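Local coordinates for polysaccharide deacetylase-like protein (Bacillus anthracis, PDB 4V33), which probably removes acetyl groups from a cell-wall polysaccharide through its zinc-binding domain, and is required for osmotic stability and cell shape, at residues I54-T59 with K328-G333; S50-T55 with N60-M65; E188-I193 with D336-M341. One frame throughout, in Å; residues are numbered along the deposited sequence.

Contact 1 of 3, residues I54-T59 with K328-G333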
ATOM      1  N   ILE A  54      19.776   8.448   1.036  1.00 28.85           N
ATOM      2  CA  ILE A  54      18.539   9.184   0.844  1.00 27.56           C
ATOM      3  C   ILE A  54      17.582   8.902   1.986  1.00 30.51           C
ATOM      4  O   ILE A  54      17.774   7.952   2.746  1.00 33.15           O
ATOM      5  CB  ILE A  54      17.854   8.821  -0.486  1.00 27.57           C
ATOM      6  CG1 ILE A  54      17.641   7.308  -0.584  1.00 28.33           C
ATOM      7  CG2 ILE A  54      18.673   9.339  -1.655  1.00 27.01           C
ATOM      8  CD1 ILE A  54      16.814   6.879  -1.789  1.00 30.97           C
ATOM      9  N   THR A  55      16.564   9.745   2.114  1.00 27.17           N
ATOM     10  CA  THR A  55      15.489   9.514   3.070  1.00 27.58           C
ATOM     11  C   THR A  55      14.184   9.530   2.301  1.00 25.53           C
ATOM     12  O   THR A  55      14.180   9.717   1.083  1.00 25.35           O
ATOM     13  CB  THR A  55      15.435  10.600   4.157  1.00 31.11           C
ATOM     14  OG1 THR A  55      15.008  11.842   3.580  1.00 32.99           O
ATOM     15  CG2 THR A  55      16.796  10.775   4.813  1.00 32.53           C
ATOM     16  N   HIS A  56      13.069   9.349   3.001  1.00 22.95           N
ATOM     17  CA  HIS A  56      11.762   9.330   2.347  1.00 21.27           C
ATOM     18  C   HIS A  56      11.425  10.667   1.681  1.00 24.22           C
ATOM     19  O   HIS A  56      10.553  10.732   0.814  1.00 26.45           O
ATOM     20  CB  HIS A  56      10.660   8.944   3.342  1.00 23.39           C
ATOM     21  CG  HIS A  56      10.468   9.935   4.447  1.00 26.94           C
ATOM     22  ND1 HIS A  56      11.257   9.951   5.577  1.00 30.23           N
ATOM     23  CD2 HIS A  56       9.571  10.938   4.602  1.00 31.08           C
ATOM     24  CE1 HIS A  56      10.859  10.924   6.377  1.00 33.63           C
ATOM     25  NE2 HIS A  56       9.837  11.538   5.810  1.00 29.90           N
ATOM     26  N   GLU A  57      12.118  11.726   2.092  1.00 29.21           N
ATOM     27  CA  GLU A  57      11.886  13.054   1.537  1.00 32.48           C
ATOM     28  C   GLU A  57      12.772  13.353   0.329  1.00 27.94           C
ATOM     29  O   GLU A  57      12.566  14.351  -0.358  1.00 30.36           O
ATOM     30  CB  GLU A  57      12.100  14.127   2.608  1.00 33.22           C
ATOM     31  CG  GLU A  57      11.101  14.060   3.756  1.00 41.24           C
ATOM     32  CD  GLU A  57      11.334  15.136   4.800  1.00 48.33           C
ATOM     33  OE1 GLU A  57      12.408  15.130   5.438  1.00 46.33           O
ATOM     34  OE2 GLU A  57      10.440  15.990   4.984  1.00 56.07           O
ATOM     35  N   SER A  58      13.753  12.496   0.072  1.00 25.86           N
ATOM     36  CA  SER A  58      14.714  12.757  -0.995  1.00 23.49           C
ATOM     37  C   SER A  58      14.072  12.718  -2.378  1.00 22.64           C
ATOM     38  O   SER A  58      13.115  11.978  -2.609  1.00 22.18           O
ATOM     39  CB  SER A  58      15.874  11.757  -0.946  1.00 25.82           C
ATOM     40  OG  SER A  58      16.599  11.863   0.266  1.00 28.25           O
ATOM     41  N   THR A  59      14.609  13.520  -3.296  1.00 23.65           N
ATOM     42  CA  THR A  59      14.158  13.503  -4.684  1.00 26.42           C
ATOM     43  C   THR A  59      15.317  13.221  -5.624  1.00 26.96           C
ATOM     44  O   THR A  59      15.115  13.001  -6.815  1.00 27.02           O
ATOM     45  CB  THR A  59      13.527  14.841  -5.095  1.00 29.54           C
ATOM     46  OG1 THR A  59      14.505  15.882  -4.978  1.00 32.05           O
ATOM     47  CG2 THR A  59      12.333  15.157  -4.210  1.00 31.75           C
ATOM     48  N   LYS A 328      -1.797  10.594   4.745  1.00 22.59           N
ATOM     49  CA  LYS A 328      -1.305   9.473   3.953  1.00 21.20           C
ATOM     50  C   LYS A 328      -0.111   8.848   4.637  1.00 23.93           C
ATOM     51  O   LYS A 328       0.697   9.545   5.246  1.00 29.38           O
ATOM     52  CB  LYS A 328      -0.864   9.952   2.575  1.00 23.70           C
ATOM     53  CG  LYS A 328      -1.910  10.704   1.808  1.00 23.12           C
ATOM     54  CD  LYS A 328      -1.348  11.116   0.459  1.00 36.85           C
ATOM     55  CE  LYS A 328      -2.166  12.225  -0.153  1.00 36.60           C
ATOM     56  NZ  LYS A 328      -2.167  13.448   0.702  1.00 41.51           N
ATOM     57  N   PHE A 329       0.010   7.530   4.535  1.00 17.95           N
ATOM     58  CA  PHE A 329       1.190   6.859   5.042  1.00 16.94           C
ATOM     59  C   PHE A 329       2.396   7.066   4.119  1.00 19.78           C
ATOM     60  O   PHE A 329       2.256   7.121   2.902  1.00 21.49           O
ATOM     61  CB  PHE A 329       0.931   5.358   5.209  1.00 19.40           C
ATOM     62  CG  PHE A 329       2.141   4.593   5.665  1.00 24.69           C
ATOM     63  CD1 PHE A 329       2.433   4.473   7.015  1.00 25.76           C
ATOM     64  CD2 PHE A 329       3.005   4.016   4.743  1.00 22.97           C
ATOM     65  CE1 PHE A 329       3.553   3.782   7.439  1.00 26.02           C
ATOM     66  CE2 PHE A 329       4.130   3.332   5.159  1.00 24.51           C
ATOM     67  CZ  PHE A 329       4.402   3.210   6.511  1.00 28.35           C
ATOM     68  N   ILE A 330       3.577   7.191   4.711  1.00 19.33           N
ATOM     69  CA  ILE A 330       4.826   7.029   3.969  1.00 19.91           C
ATOM     70  C   ILE A 330       5.812   6.297   4.867  1.00 22.12           C
ATOM     71  O   ILE A 330       5.782   6.440   6.099  1.00 24.42           O
ATOM     72  CB  ILE A 330       5.406   8.374   3.452  1.00 24.21           C
ATOM     73  CG1 ILE A 330       6.506   8.123   2.411  1.00 24.23           C
ATOM     74  CG2 ILE A 330       5.916   9.224   4.603  1.00 26.23           C
ATOM     75  CD1 ILE A 330       6.834   9.336   1.567  1.00 27.69           C
ATOM     76  N   THR A 331       6.654   5.476   4.254  1.00 19.92           N
ATOM     77  CA  THR A 331       7.635   4.690   4.988  1.00 21.88           C
ATOM     78  C   THR A 331       8.779   5.573   5.465  1.00 25.78           C
ATOM     79  O   THR A 331       9.552   6.091   4.661  1.00 25.87           O
ATOM     80  CB  THR A 331       8.188   3.548   4.108  1.00 22.26           C
ATOM     81  OG1 THR A 331       7.098   2.728   3.667  1.00 23.82           O
ATOM     82  CG2 THR A 331       9.166   2.694   4.891  1.00 24.54           C
ATOM     83  N   LYS A 332       8.877   5.750   6.779  1.00 24.03           N
ATOM     84  CA  LYS A 332       9.925   6.582   7.368  1.00 25.85           C
ATOM     85  C   LYS A 332      10.943   5.767   8.146  1.00 25.24           C
ATOM     86  O   LYS A 332      11.979   6.289   8.547  1.00 28.89           O
ATOM     87  CB  LYS A 332       9.310   7.637   8.293  1.00 26.76           C
ATOM     88  CG  LYS A 332       8.313   8.555   7.605  1.00 30.15           C
ATOM     89  CD  LYS A 332       7.814   9.633   8.555  1.00 30.41           C
ATOM     90  CE  LYS A 332       6.743  10.489   7.895  1.00 34.51           C
ATOM     91  NZ  LYS A 332       6.303  11.614   8.770  1.00 38.58           N
ATOM     92  N   GLY A 333      10.638   4.491   8.366  1.00 24.75           N
ATOM     93  CA  GLY A 333      11.494   3.625   9.151  1.00 25.21           C
ATOM     94  C   GLY A 333      11.403   3.915  10.637  1.00 25.76           C
ATOM     95  O   GLY A 333      12.296   3.548  11.400  1.00 31.04           O
TER
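His56 is the residue of 54-59 that reaches across to 328-333, where it meets Ile330, Thr331 and Lys332. Its CB comes first, with Thr331 O 3.3 Å from His56 CB. This is a close approach of carbon to oxygen, and no hydrogen bond crosses between the two segments. At CB the side chain turns so that CG lies between the backbone N and the carbonyl carbon (chi1 65°). The ring then lies under the side chain of Lys332. Lys332 CG stands over the middle of the His56 ring, 3.7 Å from its centroid and only 10° off the ring normal, which makes a CH-pi contact. The lysine chain is extended beyond CG and runs on across the imidazole. Ring atoms ND1 and CE1 face its start. At the tip, His56 NE2 is 3.9 Å from Lys332 CE. The amine lies a little further on, with Lys332 NZ 4.6 Å from His56 NE2, so a positive lysine would probably disfavour protonation of the imidazole. On the CD2 side of the ring, His56 CD2 touches Ile330 CG2 at 4.0 Å, in an oblique approach. Ile330 CD1 packs against the backbone oxygen of His56.

The histidine is presented by a tight turn. A type I beta turn runs from Thr55 to Ser58 and places His56 at its second position. Ser58 OG accepts from Thr55 N at 2.8 Å in a nearly straight bond (170°), and Glu57 N donates to Thr55 OG1, an ST turn. Glu337 holds Lys332 from its own side, through the backbone N. The contact is a surface interface between two domains: the turn joining strands 48-51 and 60-66 of the fibronectin type III domain rests on a loop of the deacetylase domain.

Contact 2 of 3, residues S50-T55 with N60-M65; sequences SYNPIT and NTTIHM
The His64 ring meets the side-chain amide of Asn52 at its edge: Asn52 OD1 lies near the ring plane, 3.6 Å from His64 NE2. The amide and ring planes are 42° apart. The Tyr51 ring has Thr61 OG1 obliquely beside it and leads away from the second strand, while Tyr51 CB stays close to Ile63.

The backbones run antiparallel. Ser50 and His64 form a hydrogen-bonded pair, with Ser50 N to His64 O at 2.9 Å and His64 N to Ser50 O at 2.8 Å. Tyr51 and Ile63 form the next, non-hydrogen-bonded pair. Just past the end of the strand, Asn52 N donates to Thr62 O at 3.1 Å.

Thr61 takes over there. Its OG1, anti to the backbone N (chi1 -175°), donates to Asn52 O at 2.7 Å. Ile54 CG2 packs on Thr61 CB at 3.7 Å, and a water links Pro53 O with Asn60 O. Thr62 N is buried here and has no partner in the model.

This is the beta hairpin of strands 48-51 and 60-66. Strand 60-66 is central in a three-stranded antiparallel sheet, between 48-51 and 103-106. That sheet packs on a four-stranded one, forming the sandwich of a fibronectin type III domain. Tyr51, Ile54 and Thr61 rest on Ile138 of strand 130-140, and Ile63 reaches Tyr77 and Ile119 of the same facing sheet.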
ATOM      1  N   SER A  50      26.653   1.936  -5.611  1.00 30.47           N
ATOM      2  CA  SER A  50      26.222   2.610  -4.389  1.00 30.23           C
ATOM      3  C   SER A  50      25.671   3.981  -4.741  1.00 29.74           C
ATOM      4  O   SER A  50      25.739   4.415  -5.891  1.00 29.20           O
ATOM      5  CB  SER A  50      27.372   2.737  -3.393  1.00 37.38           C
ATOM      6  OG  SER A  50      28.411   3.542  -3.920  1.00 40.08           O
ATOM      7  N   TYR A  51      25.109   4.661  -3.750  1.00 30.00           N
ATOM      8  CA  TYR A  51      24.602   6.007  -3.957  1.00 31.99           C
ATOM      9  C   TYR A  51      24.613   6.775  -2.648  1.00 29.68           C
ATOM     10  O   TYR A  51      24.617   6.179  -1.567  1.00 33.07           O
ATOM     11  CB  TYR A  51      23.192   5.985  -4.562  1.00 29.77           C
ATOM     12  CG  TYR A  51      22.238   5.025  -3.890  1.00 29.00           C
ATOM     13  CD1 TYR A  51      21.485   5.420  -2.796  1.00 29.81           C
ATOM     14  CD2 TYR A  51      22.080   3.726  -4.360  1.00 35.14           C
ATOM     15  CE1 TYR A  51      20.607   4.547  -2.175  1.00 35.81           C
ATOM     16  CE2 TYR A  51      21.206   2.845  -3.746  1.00 40.99           C
ATOM     17  CZ  TYR A  51      20.471   3.263  -2.656  1.00 43.36           C
ATOM     18  OH  TYR A  51      19.597   2.399  -2.036  1.00 49.40           O
ATOM     19  N   ASN A  52      24.643   8.099  -2.744  1.00 31.14           N
ATOM     20  CA  ASN A  52      24.566   8.928  -1.550  1.00 32.02           C
ATOM     21  C   ASN A  52      23.269   8.636  -0.805  1.00 31.60           C
ATOM     22  O   ASN A  52      22.222   8.473  -1.427  1.00 29.34           O
ATOM     23  CB  ASN A  52      24.659  10.410  -1.913  1.00 36.33           C
ATOM     24  CG  ASN A  52      25.972  10.764  -2.581  1.00 39.15           C
ATOM     25  OD1 ASN A  52      26.939  10.008  -2.512  1.00 41.10           O
ATOM     26  ND2 ASN A  52      26.012  11.922  -3.228  1.00 42.42           N
ATOM     27  N   PRO A  53      23.338   8.550   0.532  1.00 33.53           N
ATOM     28  CA  PRO A  53      22.168   8.192   1.341  1.00 33.49           C
ATOM     29  C   PRO A  53      20.952   9.063   1.043  1.00 32.68           C
ATOM     30  O   PRO A  53      21.087  10.265   0.815  1.00 33.12           O
ATOM     31  CB  PRO A  53      22.648   8.445   2.770  1.00 38.01           C
ATOM     32  CG  PRO A  53      24.114   8.226   2.708  1.00 37.61           C
ATOM     33  CD  PRO A  53      24.548   8.724   1.354  1.00 33.76           C
ATOM     34  N   ILE A  54      19.776   8.448   1.036  1.00 28.85           N
ATOM     35  CA  ILE A  54      18.539   9.184   0.844  1.00 27.56           C
ATOM     36  C   ILE A  54      17.582   8.902   1.986  1.00 30.51           C
ATOM     37  O   ILE A  54      17.774   7.952   2.746  1.00 33.15           O
ATOM     38  CB  ILE A  54      17.854   8.821  -0.486  1.00 27.57           C
ATOM     39  CG1 ILE A  54      17.641   7.308  -0.584  1.00 28.33           C
ATOM     40  CG2 ILE A  54      18.673   9.339  -1.655  1.00 27.01           C
ATOM     41  CD1 ILE A  54      16.814   6.879  -1.789  1.00 30.97           C
ATOM     42  N   THR A  55      16.564   9.745   2.114  1.00 27.17           N
ATOM     43  CA  THR A  55      15.489   9.514   3.070  1.00 27.58           C
ATOM     44  C   THR A  55      14.184   9.530   2.301  1.00 25.53           C
ATOM     45  O   THR A  55      14.180   9.717   1.083  1.00 25.35           O
ATOM     46  CB  THR A  55      15.435  10.600   4.157  1.00 31.11           C
ATOM     47  OG1 THR A  55      15.008  11.842   3.580  1.00 32.99           O
ATOM     48  CG2 THR A  55      16.796  10.775   4.813  1.00 32.53           C
ATOM     49  N   ASN A  60      16.533  13.243  -5.090  1.00 24.62           N
ATOM     50  CA  ASN A  60      17.715  12.981  -5.896  1.00 30.28           C
ATOM     51  C   ASN A  60      18.889  12.428  -5.095  1.00 29.27           C
ATOM     52  O   ASN A  60      18.860  12.392  -3.862  1.00 31.76           O
ATOM     53  CB  ASN A  60      18.127  14.232  -6.687  1.00 33.75           C
ATOM     54  CG  ASN A  60      18.418  15.428  -5.799  1.00 43.64           C
ATOM     55  OD1 ASN A  60      19.076  15.312  -4.766  1.00 47.19           O
ATOM     56  ND2 ASN A  60      17.925  16.592  -6.205  1.00 51.96           N
ATOM     57  N   THR A  61      19.914  11.987  -5.813  1.00 24.34           N
ATOM     58  CA  THR A  61      21.138  11.486  -5.203  1.00 25.61           C
ATOM     59  C   THR A  61      22.205  11.374  -6.280  1.00 29.31           C
ATOM     60  O   THR A  61      22.000  11.821  -7.407  1.00 28.52           O
ATOM     61  CB  THR A  61      20.930  10.100  -4.551  1.00 27.02           C
ATOM     62  OG1 THR A  61      22.123   9.710  -3.865  1.00 30.84           O
ATOM     63  CG2 THR A  61      20.581   9.048  -5.603  1.00 26.82           C
ATOM     64  N   THR A  62      23.347  10.795  -5.929  1.00 25.75           N
ATOM     65  CA  THR A  62      24.384  10.516  -6.909  1.00 28.02           C
ATOM     66  C   THR A  62      24.779   9.050  -6.824  1.00 27.40           C
ATOM     67  O   THR A  62      25.046   8.533  -5.740  1.00 30.23           O
ATOM     68  CB  THR A  62      25.623  11.399  -6.689  1.00 30.62           C
ATOM     69  OG1 THR A  62      25.239  12.780  -6.755  1.00 33.73           O
ATOM     70  CG2 THR A  62      26.681  11.115  -7.746  1.00 29.91           C
ATOM     71  N   ILE A  63      24.810   8.386  -7.975  1.00 27.78           N
ATOM     72  CA  ILE A  63      25.181   6.978  -8.052  1.00 26.98           C
ATOM     73  C   ILE A  63      26.673   6.842  -8.351  1.00 26.62           C
ATOM     74  O   ILE A  63      27.232   7.619  -9.122  1.00 28.31           O
ATOM     75  CB  ILE A  63      24.354   6.262  -9.146  1.00 25.74           C
ATOM     76  CG1 ILE A  63      22.863   6.317  -8.796  1.00 25.84           C
ATOM     77  CG2 ILE A  63      24.807   4.817  -9.327  1.00 30.29           C
ATOM     78  CD1 ILE A  63      21.947   5.943  -9.948  1.00 30.24           C
ATOM     79  N   HIS A  64      27.321   5.866  -7.723  1.00 27.23           N
ATOM     80  CA  HIS A  64      28.731   5.601  -7.981  1.00 31.52           C
ATOM     81  C   HIS A  64      28.955   4.113  -8.182  1.00 30.25           C
ATOM     82  O   HIS A  64      28.130   3.292  -7.774  1.00 31.35           O
ATOM     83  CB  HIS A  64      29.591   6.056  -6.803  1.00 37.25           C
ATOM     84  CG  HIS A  64      29.373   7.481  -6.402  1.00 45.81           C
ATOM     85  ND1 HIS A  64      30.036   8.531  -7.000  1.00 48.52           N
ATOM     86  CD2 HIS A  64      28.576   8.027  -5.455  1.00 43.15           C
ATOM     87  CE1 HIS A  64      29.653   9.665  -6.440  1.00 42.55           C
ATOM     88  NE2 HIS A  64      28.767   9.387  -5.501  1.00 46.58           N
ATOM     89  N   MET A  65      30.086   3.769  -8.791  1.00 29.17           N
ATOM     90  CA  MET A  65      30.505   2.379  -8.844  0.50 31.33           C
ATOM     91  C   MET A  65      31.871   2.198  -8.200  1.00 36.44           C
ATOM     92  O   MET A  65      32.774   3.012  -8.390  1.00 39.09           O
ATOM     93  CB  MET A  65      30.557   1.862 -10.278  0.50 35.25           C
ATOM     94  CG  MET A  65      30.931   0.390 -10.356  0.50 45.23           C
ATOM     95  SD  MET A  65      29.524  -0.688 -10.646  0.50 46.26           S
ATOM     96  CE  MET A  65      28.697   0.347 -11.818  0.50 21.40           C
TER
HETATM   97  O   HOH W   1      20.872  12.265  -1.413  1.00 48.76           O

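Contact 3 of 3, residues E188-I193 with D336-M341; sequences ERWGDI and DELLKM
Trp190 and Leu338 each sit in a short 3-10 segment, and their CA atoms, the nearest pair between the two segments, are still 10.2 Å apart. Only side chains bridge that gap. The indole of Trp190 does most of the reaching. Its CG is anti to the backbone N (chi1 -175°), which sends the ring out toward 336-341.

Two methyl groups meet the far part of the indole. Leu338 CD2 lies 3.5 Å from Trp190 CZ2 and stays close to Trp190 NE1 as well. Met341 CE lies 3.5 Å from Trp190 CH2. Both come at the ring obliquely and from the same side of its plane. On the other side, Ile193 CD1 of the tryptophan's own segment stands 3.9 Å above the plane, offset toward the rim. The methionine approaches from the direction opposite to the indole, and a bend at its last torsion brings CE forward. Its sulfur adds a Met-aromatic contact: Met341 SD is 4.9 Å from the centroid of the six-membered ring, 46° off the normal. Met341 has two conformers, and its contacts with the indole hold for the one described.

Within 188-193, Arg189 pairs with Asp192. Arg189 NE donates to Asp192 OD2 at 2.8 Å in a salt bridge. The oxygen lies in the guanidinium plane and uses its anti lone pair, and a weaker bond from Arg189 NH2 goes to the same atom. The bridge spans the same two residues as the backbone bond from Asp192 N to Arg189 O, with Trp190 between them.

Phe320 and Phe329 also meet the indole ring, each at a steep angle between planes, so an aromatic and aliphatic cluster builds up around it. No hydrogen bond joins the two segments. The contact is apolar, with an oblique Met-aromatic approach, and is probably held by dispersion and the exclusion of water.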
ATOM      1  N   GLU A 188      -1.413  -8.030   1.954  1.00 16.49           N
ATOM      2  CA  GLU A 188      -0.644  -9.140   1.398  1.00 17.15           C
ATOM      3  C   GLU A 188       0.378  -8.663   0.360  1.00 17.37           C
ATOM      4  O   GLU A 188       1.350  -9.367   0.073  1.00 21.47           O
ATOM      5  CB  GLU A 188      -1.570 -10.171   0.754  1.00 20.85           C
ATOM      6  CG  GLU A 188      -2.510 -10.850   1.730  1.00 20.43           C
ATOM      7  CD  GLU A 188      -3.798 -10.080   1.962  1.00 19.29           C
ATOM      8  OE1 GLU A 188      -3.935  -8.940   1.459  1.00 19.78           O
ATOM      9  OE2 GLU A 188      -4.685 -10.641   2.639  1.00 20.93           O
ATOM     10  N   ARG A 189       0.158  -7.473  -0.193  1.00 17.21           N
ATOM     11  CA  ARG A 189       1.081  -6.901  -1.173  1.00 16.67           C
ATOM     12  C   ARG A 189       1.762  -5.653  -0.637  1.00 16.99           C
ATOM     13  O   ARG A 189       2.104  -4.759  -1.409  1.00 18.17           O
ATOM     14  CB  ARG A 189       0.350  -6.575  -2.473  1.00 17.22           C
ATOM     15  CG  ARG A 189      -0.032  -7.802  -3.275  1.00 19.66           C
ATOM     16  CD  ARG A 189      -0.628  -7.372  -4.614  1.00 19.59           C
ATOM     17  NE  ARG A 189       0.385  -6.809  -5.501  1.00 19.60           N
ATOM     18  CZ  ARG A 189       0.112  -6.227  -6.665  1.00 19.65           C
ATOM     19  NH1 ARG A 189      -1.145  -6.112  -7.075  1.00 19.25           N
ATOM     20  NH2 ARG A 189       1.097  -5.764  -7.426  1.00 21.91           N
ATOM     21  N   TRP A 190       1.955  -5.580   0.680  1.00 16.40           N
ATOM     22  CA  TRP A 190       2.654  -4.436   1.263  1.00 16.35           C
ATOM     23  C   TRP A 190       4.034  -4.250   0.625  1.00 18.28           C
ATOM     24  O   TRP A 190       4.486  -3.120   0.406  1.00 17.94           O
ATOM     25  CB  TRP A 190       2.812  -4.588   2.784  1.00 18.01           C
ATOM     26  CG  TRP A 190       3.412  -3.362   3.382  1.00 17.00           C
ATOM     27  CD1 TRP A 190       4.657  -3.232   3.929  1.00 18.10           C
ATOM     28  CD2 TRP A 190       2.803  -2.076   3.453  1.00 16.77           C
ATOM     29  NE1 TRP A 190       4.854  -1.934   4.341  1.00 18.80           N
ATOM     30  CE2 TRP A 190       3.729  -1.206   4.061  1.00 18.94           C
ATOM     31  CE3 TRP A 190       1.558  -1.570   3.056  1.00 17.51           C
ATOM     32  CZ2 TRP A 190       3.449   0.139   4.286  1.00 17.41           C
ATOM     33  CZ3 TRP A 190       1.282  -0.237   3.278  1.00 19.00           C
ATOM     34  CH2 TRP A 190       2.224   0.603   3.889  1.00 18.36           C
ATOM     35  N   GLY A 191       4.685  -5.366   0.318  1.00 18.76           N
ATOM     36  CA  GLY A 191       6.002  -5.340  -0.296  1.00 18.93           C
ATOM     37  C   GLY A 191       6.031  -4.746  -1.694  1.00 21.09           C
ATOM     38  O   GLY A 191       7.109  -4.557  -2.257  1.00 20.90           O
ATOM     39  N   ASP A 192       4.859  -4.443  -2.253  1.00 17.44           N
ATOM     40  CA  ASP A 192       4.773  -3.926  -3.619  1.00 18.43           C
ATOM     41  C   ASP A 192       4.448  -2.435  -3.708  1.00 18.12           C
ATOM     42  O   ASP A 192       4.274  -1.910  -4.814  1.00 18.75           O
ATOM     43  CB  ASP A 192       3.721  -4.692  -4.429  1.00 18.62           C
ATOM     44  CG  ASP A 192       4.100  -6.136  -4.679  1.00 24.94           C
ATOM     45  OD1 ASP A 192       5.309  -6.475  -4.628  1.00 25.39           O
ATOM     46  OD2 ASP A 192       3.175  -6.937  -4.946  1.00 25.09           O
ATOM     47  N   ILE A 193       4.354  -1.745  -2.573  1.00 17.25           N
ATOM     48  CA  ILE A 193       3.927  -0.340  -2.616  1.00 15.65           C
ATOM     49  C   ILE A 193       4.825   0.565  -3.463  1.00 15.91           C
ATOM     50  O   ILE A 193       4.347   1.553  -4.020  1.00 17.39           O
ATOM     51  CB  ILE A 193       3.732   0.276  -1.208  1.00 16.01           C
ATOM     52  CG1 ILE A 193       5.026   0.203  -0.397  1.00 18.92           C
ATOM     53  CG2 ILE A 193       2.574  -0.405  -0.482  1.00 18.49           C
ATOM     54  CD1 ILE A 193       4.997   1.060   0.860  1.00 20.34           C
ATOM     55  N   ASP A 336       7.765   0.824  14.935  1.00 22.82           N
ATOM     56  CA  ASP A 336       6.387   0.330  14.871  1.00 20.18           C
ATOM     57  C   ASP A 336       5.446   1.155  13.981  1.00 20.71           C
ATOM     58  O   ASP A 336       4.231   1.197  14.217  1.00 20.53           O
ATOM     59  CB  ASP A 336       5.801   0.228  16.286  1.00 23.54           C
ATOM     60  CG  ASP A 336       6.539  -0.768  17.148  1.00 30.30           C
ATOM     61  OD1 ASP A 336       7.047  -1.767  16.598  1.00 30.11           O
ATOM     62  OD2 ASP A 336       6.615  -0.555  18.376  1.00 29.77           O
ATOM     63  N   GLU A 337       5.992   1.805  12.954  1.00 21.84           N
ATOM     64  CA  GLU A 337       5.167   2.700  12.143  1.00 18.97           C
ATOM     65  C   GLU A 337       4.028   1.976  11.430  1.00 17.05           C
ATOM     66  O   GLU A 337       2.982   2.565  11.167  1.00 17.83           O
ATOM     67  CB  GLU A 337       6.018   3.498  11.143  1.00 20.42           C
ATOM     68  CG  GLU A 337       6.681   2.671  10.049  1.00 21.23           C
ATOM     69  CD  GLU A 337       7.557   3.508   9.135  1.00 27.23           C
ATOM     70  OE1 GLU A 337       7.620   4.745   9.326  1.00 26.08           O
ATOM     71  OE2 GLU A 337       8.188   2.926   8.226  1.00 25.12           O
ATOM     72  N   LEU A 338       4.214   0.694  11.128  1.00 18.13           N
ATOM     73  CA  LEU A 338       3.174  -0.050  10.419  1.00 16.69           C
ATOM     74  C   LEU A 338       2.000  -0.408  11.323  1.00 16.82           C
ATOM     75  O   LEU A 338       0.958  -0.861  10.838  1.00 17.22           O
ATOM     76  CB  LEU A 338       3.743  -1.318   9.777  1.00 18.43           C
ATOM     77  CG  LEU A 338       4.909  -1.100   8.819  1.00 17.91           C
ATOM     78  CD1 LEU A 338       5.476  -2.444   8.383  1.00 21.65           C
ATOM     79  CD2 LEU A 338       4.441  -0.292   7.625  1.00 18.87           C
ATOM     80  N   LEU A 339       2.180  -0.204  12.630  1.00 16.54           N
ATOM     81  CA  LEU A 339       1.132  -0.430  13.622  1.00 15.87           C
ATOM     82  C   LEU A 339       0.483   0.888  14.044  1.00 16.94           C
ATOM     83  O   LEU A 339      -0.278   0.932  15.013  1.00 18.72           O
ATOM     84  CB  LEU A 339       1.716  -1.130  14.860  1.00 16.51           C
ATOM     85  CG  LEU A 339       2.362  -2.493  14.580  1.00 19.80           C
ATOM     86  CD1 LEU A 339       3.047  -3.049  15.817  1.00 20.45           C
ATOM     87  CD2 LEU A 339       1.328  -3.484  14.059  1.00 22.02           C
ATOM     88  N   LYS A 340       0.806   1.963  13.330  1.00 17.70           N
ATOM     89  CA  LYS A 340       0.301   3.297  13.645  1.00 18.17           C
ATOM     90  C   LYS A 340      -0.058   4.037  12.365  1.00 17.08           C
ATOM     91  O   LYS A 340       0.180   5.241  12.241  1.00 18.74           O
ATOM     92  CB  LYS A 340       1.355   4.097  14.417  1.00 21.68           C
ATOM     93  CG  LYS A 340       1.657   3.538  15.791  1.00 28.16           C
ATOM     94  CD  LYS A 340       2.501   4.499  16.604  1.00 33.50           C
ATOM     95  CE  LYS A 340       3.956   4.415  16.231  1.00 29.79           C
ATOM     96  NZ  LYS A 340       4.814   4.942  17.344  1.00 32.95           N
ATOM     97  N   MET A 341      -0.645   3.310  11.422  1.00 15.80           N
ATOM     98  CA  MET A 341      -0.837   3.813  10.065  0.68 15.10           C
ATOM     99  C   MET A 341      -2.022   4.778   9.947  1.00 14.87           C
ATOM    100  O   MET A 341      -3.152   4.432  10.289  1.00 16.70           O
ATOM    101  CB  MET A 341      -1.007   2.623   9.110  0.68 16.55           C
ATOM    102  CG  MET A 341      -0.936   2.942   7.630  0.68 16.54           C
ATOM    103  SD  MET A 341      -0.755   1.430   6.645  0.68 18.05           S
ATOM    104  CE  MET A 341       0.905   0.923   7.087  0.68 18.40           C
TER

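How the contacts relate
Contact 2 lies within the fibronectin type III domain, contact 3 lies within the deacetylase domain, and contact 1 joins the two. The centres of contacts 1 and 2 are about 15 Å apart, and both use Ile54 and Thr55, on the way from strand 48-51 to strand 60-66. Contacts 1 and 3 are about 13 Å apart and touch through the 328-333 loop and the adjoining 336-341 segment, both between strands 320-326 and 341-345. Along the sequence their segments alternate. Contacts 2 and 3, about 25 Å between centres, do not touch, and contact 2 closes before contact 3 opens. The hairpin turn of the first domain thus rests on a loop whose continuation packs inside the second.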